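Side-chain contact in phosphonopyruvate hydrolase (Variovorax sp., PDB 2HJP), which hydrolyses the carbon-phosphorus bond of phosphonopyruvate to give pyruvate and phosphate, using a divalent metal ion: residues N56-S59 against M60-L64. Sequence-based numbering, arbitrary orientation.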
loop_
_atom_site.group_PDB
_atom_site.type_symbol
_atom_site.label_atom_id
_atom_site.label_comp_id
_atom_site.label_asym_id
_atom_site.label_seq_id
_atom_site.Cartn_x
_atom_site.Cartn_y
_atom_site.Cartn_z
ATOM N N ASN A 56 4.440 -15.235 10.137
ATOM C CA ASN A 56 4.456 -13.784 10.350
ATOM C C ASN A 56 5.479 -13.076 9.453
ATOM O O ASN A 56 6.107 -12.074 9.827
ATOM C CB ASN A 56 4.732 -13.441 11.818
ATOM C CG ASN A 56 4.007 -14.381 12.811
ATOM O OD1 ASN A 56 4.588 -15.362 13.346
ATOM N ND2 ASN A 56 2.752 -14.092 13.062
ATOM N N ILE A 57 5.639 -13.576 8.249
ATOM C CA ILE A 57 6.574 -12.918 7.362
ATOM C C ILE A 57 5.846 -11.932 6.518
ATOM O O ILE A 57 6.322 -10.860 6.266
ATOM C CB ILE A 57 7.291 -13.952 6.483
ATOM C CG1 ILE A 57 8.281 -14.706 7.369
ATOM C CG2 ILE A 57 7.981 -13.227 5.283
ATOM C CD1 ILE A 57 8.896 -15.944 6.728
ATOM N N LEU A 58 4.647 -12.304 6.087
ATOM C CA LEU A 58 3.854 -11.433 5.239
ATOM C C LEU A 58 3.497 -10.160 5.982
ATOM O O LEU A 58 3.134 -10.212 7.153
ATOM C CB LEU A 58 2.572 -12.176 4.860
ATOM C CG LEU A 58 1.715 -11.501 3.814
ATOM C CD1 LEU A 58 2.317 -11.689 2.373
ATOM C CD2 LEU A 58 0.344 -12.106 3.961
ATOM N N SER A 59 3.632 -9.012 5.341
ATOM C CA SER A 59 3.276 -7.757 5.987
ATOM C C SER A 59 1.813 -7.712 6.527
ATOM O O SER A 59 0.903 -8.213 5.915
ATOM C CB SER A 59 3.482 -6.644 4.963
ATOM O OG SER A 59 2.640 -5.524 5.192
ATOM N N MET A 60 1.588 -7.096 7.669
ATOM C CA MET A 60 0.220 -7.015 8.180
ATOM C C MET A 60 -0.645 -6.160 7.226
ATOM O O MET A 60 -1.813 -6.395 7.071
ATOM C CB MET A 60 0.167 -6.338 9.543
ATOM C CG MET A 60 -1.205 -6.362 10.027
ATOM S SD MET A 60 -1.701 -4.761 10.429
ATOM C CE MET A 60 -1.473 -5.040 12.089
ATOM N N SER A 61 -0.035 -5.118 6.661
ATOM C CA SER A 61 -0.735 -4.252 5.717
ATOM C C SER A 61 -1.264 -5.043 4.463
ATOM O O SER A 61 -2.391 -4.830 3.951
ATOM C CB SER A 61 0.247 -3.147 5.334
ATOM O OG SER A 61 -0.343 -2.328 4.383
ATOM N N THR A 62 -0.481 -5.999 3.999
ATOM C CA THR A 62 -0.902 -6.752 2.851
ATOM C C THR A 62 -2.181 -7.518 3.234
ATOM O O THR A 62 -3.152 -7.532 2.471
ATOM C CB THR A 62 0.193 -7.706 2.391
ATOM O OG1 THR A 62 1.287 -6.925 1.868
ATOM C CG2 THR A 62 -0.312 -8.649 1.315
ATOM N N HIS A 63 -2.197 -8.083 4.431
ATOM C CA HIS A 63 -3.358 -8.823 4.830
ATOM C C HIS A 63 -4.598 -7.915 5.096
ATOM O O HIS A 63 -5.727 -8.160 4.568
ATOM C CB HIS A 63 -3.001 -9.697 6.049
ATOM C CG HIS A 63 -4.163 -10.507 6.565
ATOM N ND1 HIS A 63 -5.016 -10.061 7.549
ATOM C CD2 HIS A 63 -4.629 -11.724 6.181
ATOM C CE1 HIS A 63 -5.968 -10.955 7.756
ATOM N NE2 HIS A 63 -5.764 -11.978 6.936
ATOM N N LEU A 64 -4.371 -6.812 5.796
ATOM C CA LEU A 64 -5.453 -5.873 6.116
ATOM C C LEU A 64 -6.052 -5.350 4.825
ATOM O O LEU A 64 -7.282 -5.320 4.688
ATOM C CB LEU A 64 -4.903 -4.706 6.991
ATOM C CG LEU A 64 -5.920 -3.555 7.150
ATOM C CD1 LEU A 64 -7.150 -4.087 7.933
ATOM C CD2 LEU A 64 -5.276 -2.378 7.947
#
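Met60, the first residue of helix 60-71, follows Ser59 directly and keeps only the root of its side chain against it: CB of Met60 lies 3.7 Å from the carbonyl carbon C of Ser59. Beyond that the rest of the chain is kinked, and it packs on Val95 and Tyr99 of helix 89-102 and on Phe86. Ser61 comes next, with its CB 3.4 Å from OG of Ser59. With chi1 at 153°, that OG points roughly opposite its own backbone N and faces the amides at the start of the helix. Across the subunit interface, Ser59 and Ser61 pack on Ser61 and Ser59 of a neighbouring subunit. At Thr62 the backbone N reaches OG of Ser59 in a weak capping bond of 3.4 Å, bent to 151° at the hydrogen, and the same N-H makes a second weak bond to the carbonyl O of Ser59. The methyl CG2 of Thr62 meets CD1 of Leu58 at 4.2 Å, a light touch between side chains that run at about a right angle. His63 gives its backbone N to O of Ser59, 3.4 Å and weak, in the i to i+4 pattern of the helix. Its imidazole turns from the cap into the protein, where ND1 bonds to Tyr99 OH and NE2 to Gly41 O, which fixes the ring close to magnesium-binding Asp81. The arrangement is a serine N-cap, here starting the helix that precedes barrel strand 78-81 in the TIM-barrel fold of the PEP mutase/isocitrate lyase superfamily.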